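Local coordinates for hypothetical protein (Pseudomonas aeruginosa, PDB 2H9F), which probably catalyses the isomerisation of methylaconitate as a member of the PrpF family, at residues D200-P205 against E251-A256; G208-T213 against A226-Y231; G218-F223 against Q274-I279; R232-R237 against D302-A307; H314-G319 against F350-G355. All coordinates share one frame; numbering follows the deposited sequence.

Contact 1: D200-P205 against E251-A256; sequences DDLEVP and ERIRVA
V204 and L202, two residues apart on strand 200-204, pack onto helix 244-260 by van der Waals contact, with no hydrogen bond passing between D200-P205 and E251-A256. V204 divides its methyls: CG1 lies 3.5 Å from R252 O, and CG2 rests 3.9 Å from A256 CB. With CG1 of V204 anti to the backbone N (chi1 -167°), CG2 falls beside that N, and both branches reach the helix. L202 CD2 meets I253 CG2 at 4.0 Å, the two side chains crossing obliquely, while L202 CD1 reaches the A256 carbonyl. The small A256 lets the strand come near, as E203 O to A256 CB measures 3.6 Å. Further out, R254 grips E251 side-on: NE donates to OE1 at 2.9 Å, almost straight at 176°, and NH2 donates to OE2. R254 NH1 also binds P277 O, tying the helix to the start of strand 278-283. The axes of 200-204 and of the helical segment 251-256 come within 7.9 Å, at 123° between their N-to-C directions, and the strand pairs with antiparallel strand 208-216 through L202 and F210.

Contact 2: G208-T213 against A226-Y231; sequences GTFKAT and AEEIGY
F210 and E228 bring the backbones to 6.8 Å between CA atoms, where strand 208-216 passes a type I beta turn running from E227 to G230. E228 lies across this gap with CG anti to its own backbone N and the chain extended beyond. Its carboxylate thereby reaches the strand backbone: K211 N donates to E228 OE1 at 3.0 Å, from the syn side, 34° out of the carboxylate plane. A water also donates to OE1 and lies close to K211 O, at a distance short for a hydrogen bond. The carboxylate carbon E228 CD sits at the edge of the F210 ring, with the two planes 85° apart. Over one face of that ring, I229 CG2 makes a CH-pi contact, 3.9 Å from the F210 centroid and only 6° off the normal; G208 C lies against the opposite face, toward the rim. The amino group of K211 turns away to a salt bridge with D201. Strand 200-204 borders the strand, I229 touches F250 of helix 244-260, and the A226 backbone bonds V282 of strand 278-283.

Contact 3: G218-F223 against Q274-I279; sequences GIPTVF and QHTPKI. With SO4 (sulfate ion), chain F.
Parallel strand pairing sets T221 beside K278 and V222 beside I279, at the place where strands 220-225 and 278-283 begin side by side. The register is fixed by two backbone bonds: K278 N donates to P220 O at 2.9 Å, and V222 N to K278 O at 2.9 Å, the latter nearly straight at 178°. K278 thus uses both its N-H and its carbonyl on the one neighbouring strand. T221 and K278 project to one face of the sheet, V222 and I279 to the other. On the latter face V222 CG2 packs 3.9 Å from P277 CG, and the two side chains lie alongside each other, pointing the same way. P277 follows a cis peptide bond, and its ring CB also approaches P220 CB. Just before the strand, I219 touches T276 CG2 with both CG1 and CD1, CD1 at 3.7 Å.

At this end of the parallel pair a sulfate, probably from the crystallisation liquor, is held by O4. H275 ND1 donates to O4 of the sulfate at 2.8 Å from the edge of its ring, and K278 NZ binds the same oxygen at 2.8 Å. K278 bends at chi2 (-53°) on its way there; its NZ also bonds S309 OG and, weakly, H275 O. I219 CD1 comes to 3.6 Å from O3 of the sulfate.

Contact 4: R232-R237 against D302-A307; sequences RGTELR and DLLVRA
R306 presents one face of its guanidinium to G233, its edge to E235 and an NH2 bond to T234, so three consecutive residues of the loop R232-R237 meet a single side chain. G233 O stands 3.4 Å above the guanidinium plane, over its centre. R306 NE donates to E235 O at 2.7 Å, and that oxygen lies only 7° out of the guanidinium plane. R306 NH2 reaches T234 O at 3.0 Å less favourably, approaching from above the carbonyl plane with a C=O...N angle of 94°. The bend at chi2 (-70°) turns the arginine up against the loop, and the third nitrogen, NH1, returns to V305 O. Each of the three nitrogens thus bonds a backbone carbonyl.

The strand involved, 303-309, lies between antiparallel 278-283 and parallel 347-352, and R306 and L304 rise from the same side of it toward the loop that leads to helix 238-241. Y288 makes a cation-pi contact with R306. L304 CD1 meets T234 CG2 at 3.7 Å, while L304 CB lies 3.5 Å from G233 O. The G233 carbonyl thus touches both L304 and R306. Within the loop, the E235 carboxylate folds back to take the N-H groups of two residues: R232 N on the syn lone pair of OE2, and G233 N on OE1 at 2.8 Å.

Contact 5: H314-G319 against F350-G355; sequences HHAMMG and FGHPSG
A type I beta turn from H352 to G355, linking strands 347-352 and 355-366, packs against the loop H314-M317 that leads into helix 319-330. One hydrogen bond crosses between them: S354 OG donates to H315 O at 2.8 Å, approaching from 35° above the carbonyl plane. S354 holds OG between its backbone N and carbonyl carbon (chi1 64°), the rotation that carries it to this acceptor. Two further bonds shape the partners separately, A316 N to H314 ND1 at 3.0 Å and S354 N to H352 ND1 at 3.1 Å.

Contacts with aromatic faces come next. A316 CB makes a CH-pi contact with the imidazole of H352, 3.8 Å from the centroid and 25° off its normal, while G355 O covers the opposite face. The ring is thus sandwiched between the loop and its own turn. A glycerol, probably from the crystallisation liquor, lies about 6 Å from the H352 side chain.

Van der Waals packing completes the contact. P353 sets CB against H315 O and CG against H314 O. Deeper in, the selenomethionine M317 makes apolar contact with the rim of F350; M317 CB lies in the plane of the phenyl ring at its edge, and M317 CG is 3.8 Å from F350 CZ.

All five contacts fall in the part of the PrpF chain between residues 200 and 355. Contacts 1 and 2 lie on the neighbouring strands 200-204 and 208-216, with centres about 10 Å apart. Strand 208-216 then pairs with 220-225, which carries contact 3; from there the strand order runs through 278-283 and 303-309 to 347-352, reaching contacts 4 and 5, whose centres are about 8 Å apart. Contacts 1 and 5 are the farthest separated, about 23 Å between centres. Along the chain, contact 3 crosses contacts 1, 2 and 4, whereas contact 5 opens after all others have closed. The interleaving knits residues distant in sequence into one continuous run of adjacent strands, with helix 244-260 packed on it.

Contact 1: D200-P205 against E251-A256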
# COMPACT_ATOMS: atom_id res chain seq x y z
N ASP A 200 -8.05 -24.17 37.52
CA ASP A 200 -8.57 -23.53 38.72
C ASP A 200 -10.10 -23.54 38.69
O ASP A 200 -10.72 -23.81 37.64
CB ASP A 200 -8.11 -22.06 38.78
CG ASP A 200 -6.62 -21.90 39.16
OD1 ASP A 200 -6.27 -21.96 40.37
OD2 ASP A 200 -5.81 -21.64 38.23
N ASP A 201 -10.70 -23.29 39.84
CA ASP A 201 -12.15 -23.06 39.89
C ASP A 201 -12.33 -21.56 39.86
O ASP A 201 -11.96 -20.88 40.80
CB ASP A 201 -12.76 -23.70 41.12
CG ASP A 201 -12.73 -25.22 41.04
OD1 ASP A 201 -13.19 -25.76 40.00
OD2 ASP A 201 -12.24 -25.87 41.99
N LEU A 202 -12.81 -21.04 38.73
CA LEU A 202 -12.89 -19.61 38.54
C LEU A 202 -14.27 -19.14 38.91
O LEU A 202 -15.24 -19.47 38.24
CB LEU A 202 -12.59 -19.25 37.08
CG LEU A 202 -12.57 -17.75 36.74
CD1 LEU A 202 -11.42 -17.03 37.46
CD2 LEU A 202 -12.52 -17.61 35.21
N GLU A 203 -14.35 -18.34 39.96
CA GLU A 203 -15.62 -17.78 40.40
C GLU A 203 -15.98 -16.51 39.62
O GLU A 203 -15.28 -15.50 39.70
CB GLU A 203 -15.53 -17.40 41.86
CG GLU A 203 -15.97 -18.45 42.85
CD GLU A 203 -16.41 -17.78 44.15
OE1 GLU A 203 -17.56 -17.26 44.19
OE2 GLU A 203 -15.59 -17.72 45.10
N VAL A 204 -17.10 -16.57 38.89
CA VAL A 204 -17.61 -15.43 38.15
C VAL A 204 -18.95 -14.97 38.76
O VAL A 204 -20.01 -15.56 38.48
CB VAL A 204 -17.77 -15.77 36.66
CG1 VAL A 204 -18.00 -14.49 35.85
CG2 VAL A 204 -16.54 -16.57 36.14
N PRO A 205 -18.90 -13.92 39.61
CA PRO A 205 -20.06 -13.41 40.34
C PRO A 205 -21.32 -13.27 39.49
O PRO A 205 -21.29 -12.62 38.42
CB PRO A 205 -19.58 -12.05 40.83
CG PRO A 205 -18.12 -12.25 41.06
CD PRO A 205 -17.69 -13.14 39.92
N GLU A 251 -17.40 -11.15 29.02
CA GLU A 251 -16.55 -10.13 29.61
C GLU A 251 -16.47 -10.33 31.11
O GLU A 251 -15.44 -10.02 31.72
CB GLU A 251 -17.05 -8.73 29.27
CG GLU A 251 -16.29 -7.56 29.96
CD GLU A 251 -14.83 -7.40 29.52
OE1 GLU A 251 -14.41 -8.13 28.59
OE2 GLU A 251 -14.11 -6.53 30.13
N ARG A 252 -17.54 -10.83 31.72
CA ARG A 252 -17.52 -11.07 33.16
C ARG A 252 -16.56 -12.18 33.53
O ARG A 252 -15.85 -12.12 34.54
CB ARG A 252 -18.94 -11.33 33.67
CG ARG A 252 -19.63 -10.02 33.99
CD ARG A 252 -21.06 -9.99 33.58
NE ARG A 252 -21.92 -10.56 34.61
CZ ARG A 252 -22.46 -9.87 35.61
NH1 ARG A 252 -22.24 -8.56 35.77
NH2 ARG A 252 -23.24 -10.53 36.48
N ILE A 253 -16.51 -13.18 32.66
CA ILE A 253 -15.58 -14.29 32.85
C ILE A 253 -14.16 -13.79 32.64
O ILE A 253 -13.25 -14.08 33.45
CB ILE A 253 -15.87 -15.46 31.89
CG1 ILE A 253 -17.33 -15.94 32.04
CG2 ILE A 253 -14.94 -16.62 32.23
CD1 ILE A 253 -17.75 -17.00 31.09
N ARG A 254 -13.97 -12.99 31.60
CA ARG A 254 -12.66 -12.44 31.30
C ARG A 254 -12.17 -11.60 32.50
O ARG A 254 -11.04 -11.73 32.92
CB ARG A 254 -12.71 -11.59 30.01
CG ARG A 254 -11.33 -11.29 29.38
CD ARG A 254 -11.39 -10.31 28.19
NE ARG A 254 -11.66 -8.94 28.64
CZ ARG A 254 -10.76 -8.07 29.10
NH1 ARG A 254 -9.47 -8.32 29.14
NH2 ARG A 254 -11.17 -6.89 29.49
N VAL A 255 -13.05 -10.78 33.07
CA VAL A 255 -12.69 -9.93 34.22
C VAL A 255 -12.34 -10.75 35.47
O VAL A 255 -11.38 -10.45 36.20
CB VAL A 255 -13.84 -8.90 34.51
CG1 VAL A 255 -13.61 -8.12 35.79
CG2 VAL A 255 -13.99 -7.94 33.33
N ALA A 256 -13.14 -11.77 35.73
CA ALA A 256 -12.89 -12.70 36.82
C ALA A 256 -11.48 -13.34 36.71
O ALA A 256 -10.73 -13.37 37.68
CB ALA A 256 -13.98 -13.76 36.85

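Contact 2: G208-T213 against A226-Y231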
# COMPACT_ATOMS: atom_id res chain seq x y z
N GLY A 208 -21.40 -17.91 37.48
CA GLY A 208 -21.09 -19.30 37.84
C GLY A 208 -19.67 -19.52 38.33
O GLY A 208 -18.89 -18.58 38.47
N THR A 209 -19.35 -20.77 38.62
CA THR A 209 -17.99 -21.16 38.95
C THR A 209 -17.57 -22.20 37.92
O THR A 209 -18.25 -23.19 37.70
CB THR A 209 -17.88 -21.67 40.39
OG1 THR A 209 -18.14 -20.58 41.27
CG2 THR A 209 -16.48 -22.19 40.68
N PHE A 210 -16.46 -21.93 37.24
CA PHE A 210 -16.11 -22.67 36.05
C PHE A 210 -14.68 -23.17 36.14
O PHE A 210 -13.84 -22.48 36.66
CB PHE A 210 -16.23 -21.77 34.84
CG PHE A 210 -17.61 -21.24 34.61
CD1 PHE A 210 -18.69 -22.10 34.46
CD2 PHE A 210 -17.85 -19.87 34.53
CE1 PHE A 210 -19.97 -21.61 34.25
CE2 PHE A 210 -19.14 -19.38 34.32
CZ PHE A 210 -20.19 -20.25 34.16
N LYS A 211 -14.40 -24.34 35.58
CA LYS A 211 -13.02 -24.76 35.41
C LYS A 211 -12.33 -23.79 34.45
O LYS A 211 -12.92 -23.31 33.49
CB LYS A 211 -12.93 -26.17 34.86
CG LYS A 211 -13.49 -27.28 35.77
CD LYS A 211 -12.76 -27.35 37.09
CE LYS A 211 -13.35 -28.41 38.01
NZ LYS A 211 -12.76 -28.35 39.40
N ALA A 212 -11.09 -23.44 34.74
CA ALA A 212 -10.38 -22.54 33.86
C ALA A 212 -8.88 -22.77 33.92
O ALA A 212 -8.35 -23.01 34.97
CB ALA A 212 -10.74 -21.08 34.19
N THR A 213 -8.21 -22.71 32.77
CA THR A 213 -6.76 -22.61 32.73
C THR A 213 -6.40 -21.17 32.38
O THR A 213 -6.81 -20.66 31.34
CB THR A 213 -6.19 -23.55 31.67
OG1 THR A 213 -6.33 -24.91 32.14
CG2 THR A 213 -4.69 -23.24 31.38
N ALA A 226 -16.06 -25.01 26.73
CA ALA A 226 -17.30 -24.71 26.02
C ALA A 226 -18.53 -25.26 26.73
O ALA A 226 -19.48 -24.51 27.01
CB ALA A 226 -17.24 -25.24 24.62
N GLU A 227 -18.52 -26.55 27.02
CA GLU A 227 -19.73 -27.19 27.55
C GLU A 227 -20.17 -26.54 28.86
O GLU A 227 -21.34 -26.25 29.07
CB GLU A 227 -19.51 -28.68 27.78
CG GLU A 227 -20.82 -29.45 28.06
CD GLU A 227 -20.61 -30.96 28.39
OE1 GLU A 227 -19.75 -31.63 27.74
OE2 GLU A 227 -21.32 -31.47 29.30
N GLU A 228 -19.21 -26.29 29.74
CA GLU A 228 -19.54 -25.80 31.05
C GLU A 228 -20.18 -24.41 30.98
O GLU A 228 -21.06 -24.09 31.77
CB GLU A 228 -18.32 -25.79 31.96
CG GLU A 228 -18.70 -25.72 33.44
CD GLU A 228 -17.53 -25.75 34.40
OE1 GLU A 228 -16.36 -25.93 33.95
OE2 GLU A 228 -17.80 -25.61 35.61
N ILE A 229 -19.75 -23.57 30.06
CA ILE A 229 -20.26 -22.21 30.00
C ILE A 229 -21.42 -22.10 29.02
O ILE A 229 -21.86 -21.00 28.73
CB ILE A 229 -19.18 -21.20 29.61
CG1 ILE A 229 -18.66 -21.46 28.19
CG2 ILE A 229 -18.05 -21.20 30.65
CD1 ILE A 229 -17.88 -20.30 27.65
N GLY A 230 -21.87 -23.23 28.49
CA GLY A 230 -23.12 -23.30 27.78
C GLY A 230 -23.00 -23.28 26.29
O GLY A 230 -23.97 -23.00 25.61
N TYR A 231 -21.80 -23.55 25.79
CA TYR A 231 -21.52 -23.52 24.37
C TYR A 231 -21.07 -24.89 23.88
O TYR A 231 -20.66 -25.77 24.63
CB TYR A 231 -20.47 -22.45 24.02
CG TYR A 231 -21.01 -21.04 24.18
CD1 TYR A 231 -21.15 -20.48 25.44
CD2 TYR A 231 -21.45 -20.31 23.09
CE1 TYR A 231 -21.68 -19.20 25.60
CE2 TYR A 231 -21.98 -19.02 23.25
CZ TYR A 231 -22.09 -18.48 24.51
OH TYR A 231 -22.63 -17.23 24.68
O HOH W 1 -14.80 -24.34 32.23

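Contact 3: G218-F223 against Q274-I279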
# COMPACT_ATOMS: atom_id res chain seq x y z
N GLY A 218 2.48 -16.53 25.13
CA GLY A 218 2.00 -15.80 23.96
C GLY A 218 1.34 -14.52 24.44
O GLY A 218 1.82 -13.40 24.15
N ILE A 219 0.24 -14.69 25.17
CA ILE A 219 -0.51 -13.59 25.75
C ILE A 219 -1.26 -14.18 26.94
O ILE A 219 -1.62 -15.34 26.91
CB ILE A 219 -1.47 -12.99 24.70
CG1 ILE A 219 -2.02 -11.64 25.19
CG2 ILE A 219 -2.60 -13.92 24.37
CD1 ILE A 219 -2.48 -10.71 24.05
N PRO A 220 -1.45 -13.41 28.03
CA PRO A 220 -2.29 -13.92 29.11
C PRO A 220 -3.68 -14.29 28.57
O PRO A 220 -4.32 -13.47 27.93
CB PRO A 220 -2.36 -12.73 30.07
CG PRO A 220 -1.03 -12.08 29.87
CD PRO A 220 -0.95 -12.08 28.34
N THR A 221 -4.07 -15.55 28.76
CA THR A 221 -5.31 -16.07 28.28
C THR A 221 -6.03 -16.86 29.37
O THR A 221 -5.41 -17.64 30.12
CB THR A 221 -5.07 -17.00 27.03
OG1 THR A 221 -4.21 -16.35 26.09
CG2 THR A 221 -6.39 -17.37 26.35
N VAL A 222 -7.32 -16.61 29.48
CA VAL A 222 -8.23 -17.39 30.30
C VAL A 222 -8.97 -18.38 29.41
O VAL A 222 -9.72 -17.98 28.51
CB VAL A 222 -9.27 -16.51 31.01
CG1 VAL A 222 -10.04 -17.35 31.98
CG2 VAL A 222 -8.58 -15.33 31.75
N PHE A 223 -8.73 -19.68 29.63
CA PHE A 223 -9.42 -20.74 28.88
C PHE A 223 -10.50 -21.43 29.70
O PHE A 223 -10.24 -21.85 30.80
CB PHE A 223 -8.45 -21.88 28.43
CG PHE A 223 -7.49 -21.51 27.31
CD1 PHE A 223 -7.92 -21.48 26.00
CD2 PHE A 223 -6.16 -21.20 27.58
CE1 PHE A 223 -7.02 -21.18 24.98
CE2 PHE A 223 -5.28 -20.89 26.56
CZ PHE A 223 -5.71 -20.88 25.26
N GLN A 274 -8.81 -3.75 28.06
CA GLN A 274 -9.62 -4.61 27.21
C GLN A 274 -8.79 -5.59 26.38
O GLN A 274 -9.35 -6.52 25.81
CB GLN A 274 -10.50 -3.74 26.29
CG GLN A 274 -11.68 -3.05 26.99
CD GLN A 274 -12.72 -4.04 27.53
OE1 GLN A 274 -13.33 -4.81 26.76
NE2 GLN A 274 -12.93 -4.03 28.85
N HIS A 275 -7.47 -5.40 26.32
CA HIS A 275 -6.61 -6.19 25.43
C HIS A 275 -6.15 -7.50 26.04
O HIS A 275 -5.99 -8.47 25.32
CB HIS A 275 -5.38 -5.41 24.98
CG HIS A 275 -5.70 -4.25 24.10
ND1 HIS A 275 -5.84 -4.37 22.73
CD2 HIS A 275 -5.93 -2.94 24.39
CE1 HIS A 275 -6.12 -3.19 22.21
NE2 HIS A 275 -6.19 -2.31 23.20
N THR A 276 -5.88 -7.51 27.34
CA THR A 276 -5.47 -8.72 28.03
C THR A 276 -6.21 -8.80 29.36
O THR A 276 -6.53 -7.76 29.93
CB THR A 276 -3.95 -8.76 28.30
OG1 THR A 276 -3.58 -7.70 29.19
CG2 THR A 276 -3.17 -8.63 27.03
N PRO A 277 -6.47 -10.01 29.86
CA PRO A 277 -6.21 -11.29 29.19
C PRO A 277 -7.21 -11.49 28.07
O PRO A 277 -8.23 -10.83 28.04
CB PRO A 277 -6.43 -12.30 30.30
CG PRO A 277 -7.44 -11.69 31.15
CD PRO A 277 -7.01 -10.23 31.21
N LYS A 278 -6.90 -12.38 27.14
CA LYS A 278 -7.93 -12.87 26.22
C LYS A 278 -8.79 -13.93 26.91
O LYS A 278 -8.43 -14.42 27.98
CB LYS A 278 -7.30 -13.46 24.96
CG LYS A 278 -6.35 -12.48 24.23
CD LYS A 278 -7.01 -11.15 23.91
CE LYS A 278 -6.24 -10.29 22.88
NZ LYS A 278 -6.99 -8.98 22.59
N ILE A 279 -9.93 -14.27 26.29
CA ILE A 279 -10.87 -15.24 26.82
C ILE A 279 -11.21 -16.17 25.67
O ILE A 279 -11.54 -15.72 24.58
CB ILE A 279 -12.18 -14.56 27.40
CG1 ILE A 279 -13.25 -15.58 27.79
CG2 ILE A 279 -12.80 -13.57 26.44
CD1 ILE A 279 -12.88 -16.44 28.98
S SO4 F . -3.89 -7.24 21.48
O1 SO4 F . -3.06 -6.86 22.64
O2 SO4 F . -3.46 -6.59 20.24
O3 SO4 F . -3.65 -8.67 21.29
O4 SO4 F . -5.31 -6.93 21.77

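Contact 4: R232-R237 against D302-A307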
# COMPACT_ATOMS: atom_id res chain seq x y z
N ARG A 232 -21.13 -25.03 22.58
CA ARG A 232 -20.90 -26.26 21.89
C ARG A 232 -19.45 -26.30 21.44
O ARG A 232 -18.86 -27.36 21.33
CB ARG A 232 -21.84 -26.27 20.70
CG ARG A 232 -21.63 -27.35 19.76
CD ARG A 232 -22.18 -28.59 20.25
NE ARG A 232 -22.44 -29.43 19.09
CZ ARG A 232 -22.55 -30.75 19.14
NH1 ARG A 232 -22.50 -31.40 20.31
NH2 ARG A 232 -22.72 -31.40 17.99
N GLY A 233 -18.88 -25.13 21.18
CA GLY A 233 -17.48 -25.00 20.78
C GLY A 233 -17.29 -24.78 19.30
O GLY A 233 -16.18 -24.52 18.86
N THR A 234 -18.37 -24.95 18.54
CA THR A 234 -18.42 -24.81 17.08
C THR A 234 -18.96 -23.44 16.63
O THR A 234 -18.93 -23.11 15.45
CB THR A 234 -19.30 -25.91 16.48
OG1 THR A 234 -20.62 -25.82 17.03
CG2 THR A 234 -18.74 -27.27 16.79
N GLU A 235 -19.45 -22.64 17.58
CA GLU A 235 -20.12 -21.39 17.26
C GLU A 235 -19.34 -20.47 16.32
O GLU A 235 -18.11 -20.32 16.44
CB GLU A 235 -20.44 -20.64 18.54
CG GLU A 235 -21.63 -21.18 19.35
CD GLU A 235 -21.32 -22.38 20.23
OE1 GLU A 235 -20.12 -22.73 20.37
OE2 GLU A 235 -22.31 -22.94 20.79
N LEU A 236 -20.06 -19.84 15.39
CA LEU A 236 -19.48 -18.84 14.50
C LEU A 236 -19.79 -17.42 14.97
O LEU A 236 -20.49 -17.21 15.96
CB LEU A 236 -20.01 -19.03 13.07
CG LEU A 236 -19.85 -20.42 12.47
CD1 LEU A 236 -20.61 -20.48 11.16
CD2 LEU A 236 -18.36 -20.80 12.31
N ARG A 237 -19.26 -16.43 14.27
CA ARG A 237 -19.39 -15.06 14.75
C ARG A 237 -20.83 -14.60 14.83
O ARG A 237 -21.22 -13.99 15.82
CB ARG A 237 -18.59 -14.13 13.87
CG ARG A 237 -17.12 -14.22 14.15
CD ARG A 237 -16.37 -13.13 13.42
NE ARG A 237 -16.64 -13.21 12.00
CZ ARG A 237 -16.44 -12.23 11.12
NH1 ARG A 237 -15.94 -11.05 11.48
NH2 ARG A 237 -16.74 -12.45 9.85
N ASP A 302 -7.70 -31.80 16.34
CA ASP A 302 -7.48 -32.32 17.68
C ASP A 302 -8.40 -31.68 18.71
O ASP A 302 -8.71 -32.29 19.73
CB ASP A 302 -6.02 -32.09 18.08
CG ASP A 302 -5.03 -32.87 17.22
OD1 ASP A 302 -5.04 -34.14 17.27
OD2 ASP A 302 -4.23 -32.25 16.49
N LEU A 303 -8.84 -30.44 18.47
CA LEU A 303 -9.76 -29.78 19.36
C LEU A 303 -10.37 -28.56 18.66
O LEU A 303 -9.95 -28.17 17.57
CB LEU A 303 -9.05 -29.30 20.60
CG LEU A 303 -8.04 -28.16 20.47
CD1 LEU A 303 -7.77 -27.62 21.87
CD2 LEU A 303 -6.74 -28.56 19.72
N LEU A 304 -11.37 -27.98 19.30
CA LEU A 304 -11.98 -26.73 18.83
C LEU A 304 -11.55 -25.66 19.80
O LEU A 304 -11.51 -25.92 20.98
CB LEU A 304 -13.49 -26.81 18.92
CG LEU A 304 -14.18 -27.84 17.97
CD1 LEU A 304 -15.57 -28.20 18.53
CD2 LEU A 304 -14.22 -27.23 16.59
N VAL A 305 -11.30 -24.48 19.28
CA VAL A 305 -11.05 -23.30 20.11
C VAL A 305 -11.79 -22.10 19.49
O VAL A 305 -11.85 -21.95 18.27
CB VAL A 305 -9.57 -22.98 20.24
CG1 VAL A 305 -9.36 -21.83 21.30
CG2 VAL A 305 -8.77 -24.21 20.67
N ARG A 306 -12.39 -21.30 20.36
CA ARG A 306 -13.03 -20.05 19.98
C ARG A 306 -12.52 -18.97 20.93
O ARG A 306 -12.54 -19.16 22.15
CB ARG A 306 -14.54 -20.19 20.11
CG ARG A 306 -15.22 -21.25 19.18
CD ARG A 306 -15.17 -20.78 17.75
NE ARG A 306 -15.83 -21.66 16.79
CZ ARG A 306 -15.25 -22.67 16.14
NH1 ARG A 306 -14.02 -23.06 16.40
NH2 ARG A 306 -15.96 -23.34 15.24
N ALA A 307 -12.06 -17.84 20.40
CA ALA A 307 -11.53 -16.78 21.24
C ALA A 307 -12.20 -15.47 20.94
O ALA A 307 -12.57 -15.20 19.83
CB ALA A 307 -10.00 -16.67 21.08

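Contact 5: H314-G319 against F350-G355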
# COMPACT_ATOMS: atom_id res chain seq x y z
N HIS A 314 -13.44 -13.65 17.57
CA HIS A 314 -12.49 -13.52 16.46
C HIS A 314 -12.83 -14.50 15.33
O HIS A 314 -13.30 -15.59 15.60
CB HIS A 314 -11.09 -13.76 16.97
CG HIS A 314 -10.02 -13.29 16.04
ND1 HIS A 314 -9.60 -14.03 14.95
CD2 HIS A 314 -9.25 -12.17 16.05
CE1 HIS A 314 -8.64 -13.38 14.32
NE2 HIS A 314 -8.40 -12.26 14.98
N HIS A 315 -12.60 -14.10 14.07
CA HIS A 315 -12.97 -14.88 12.87
C HIS A 315 -12.11 -16.12 12.63
O HIS A 315 -12.50 -17.03 11.86
CB HIS A 315 -12.93 -14.00 11.58
CG HIS A 315 -11.54 -13.77 11.01
ND1 HIS A 315 -10.63 -12.89 11.57
CD2 HIS A 315 -10.92 -14.32 9.94
CE1 HIS A 315 -9.51 -12.91 10.87
NE2 HIS A 315 -9.65 -13.78 9.88
N ALA A 316 -10.93 -16.11 13.21
CA ALA A 316 -10.00 -17.20 13.09
C ALA A 316 -9.28 -17.31 14.46
O ALA A 316 -9.91 -17.62 15.47
CB ALA A 316 -9.05 -16.91 11.93
N MSE A 317 -7.99 -17.03 14.53
CA MSE A 317 -7.35 -16.94 15.84
C MSE A 317 -6.28 -15.87 15.83
O MSE A 317 -5.56 -15.72 14.86
CB MSE A 317 -6.78 -18.32 16.22
CG MSE A 317 -6.23 -18.42 17.63
SE MSE A 317 -7.55 -18.00 19.02
CE MSE A 317 -8.95 -19.20 18.32
N MSE A 318 -6.17 -15.13 16.93
CA MSE A 318 -5.15 -14.14 17.10
C MSE A 318 -3.79 -14.80 17.21
O MSE A 318 -3.64 -15.86 17.80
CB MSE A 318 -5.40 -13.36 18.41
CG MSE A 318 -6.72 -12.54 18.48
SE MSE A 318 -8.21 -13.62 19.08
CE MSE A 318 -7.77 -13.66 20.92
N GLY A 319 -2.77 -14.14 16.69
CA GLY A 319 -1.44 -14.72 16.68
C GLY A 319 -0.92 -15.13 18.04
O GLY A 319 -0.47 -16.26 18.25
N PHE A 350 -6.09 -27.21 15.70
CA PHE A 350 -7.39 -26.77 16.22
C PHE A 350 -8.29 -26.16 15.14
O PHE A 350 -7.81 -25.60 14.13
CB PHE A 350 -7.24 -25.83 17.43
CG PHE A 350 -6.61 -24.52 17.12
CD1 PHE A 350 -5.23 -24.36 17.21
CD2 PHE A 350 -7.39 -23.42 16.82
CE1 PHE A 350 -4.62 -23.13 16.93
CE2 PHE A 350 -6.80 -22.18 16.56
CZ PHE A 350 -5.40 -22.04 16.62
N GLY A 351 -9.59 -26.32 15.37
CA GLY A 351 -10.61 -25.82 14.48
C GLY A 351 -11.05 -24.49 15.03
O GLY A 351 -11.47 -24.43 16.16
N HIS A 352 -10.95 -23.43 14.22
CA HIS A 352 -11.46 -22.11 14.62
C HIS A 352 -12.60 -21.77 13.67
O HIS A 352 -12.90 -22.58 12.82
CB HIS A 352 -10.34 -21.07 14.64
CG HIS A 352 -9.64 -20.90 13.34
ND1 HIS A 352 -10.26 -20.41 12.21
CD2 HIS A 352 -8.36 -21.17 12.98
CE1 HIS A 352 -9.39 -20.38 11.21
NE2 HIS A 352 -8.23 -20.82 11.65
N PRO A 353 -13.28 -20.61 13.82
CA PRO A 353 -14.46 -20.36 12.98
C PRO A 353 -14.27 -20.46 11.47
O PRO A 353 -15.22 -20.81 10.76
CB PRO A 353 -14.86 -18.93 13.38
CG PRO A 353 -14.41 -18.82 14.77
CD PRO A 353 -13.10 -19.53 14.80
N SER A 354 -13.09 -20.14 10.96
CA SER A 354 -12.89 -20.05 9.53
C SER A 354 -11.97 -21.13 8.91
O SER A 354 -11.63 -21.08 7.72
CB SER A 354 -12.43 -18.63 9.17
OG SER A 354 -11.18 -18.34 9.71
N GLY A 355 -11.60 -22.13 9.69
CA GLY A 355 -10.60 -23.08 9.25
C GLY A 355 -9.90 -23.72 10.42
O GLY A 355 -10.45 -23.80 11.51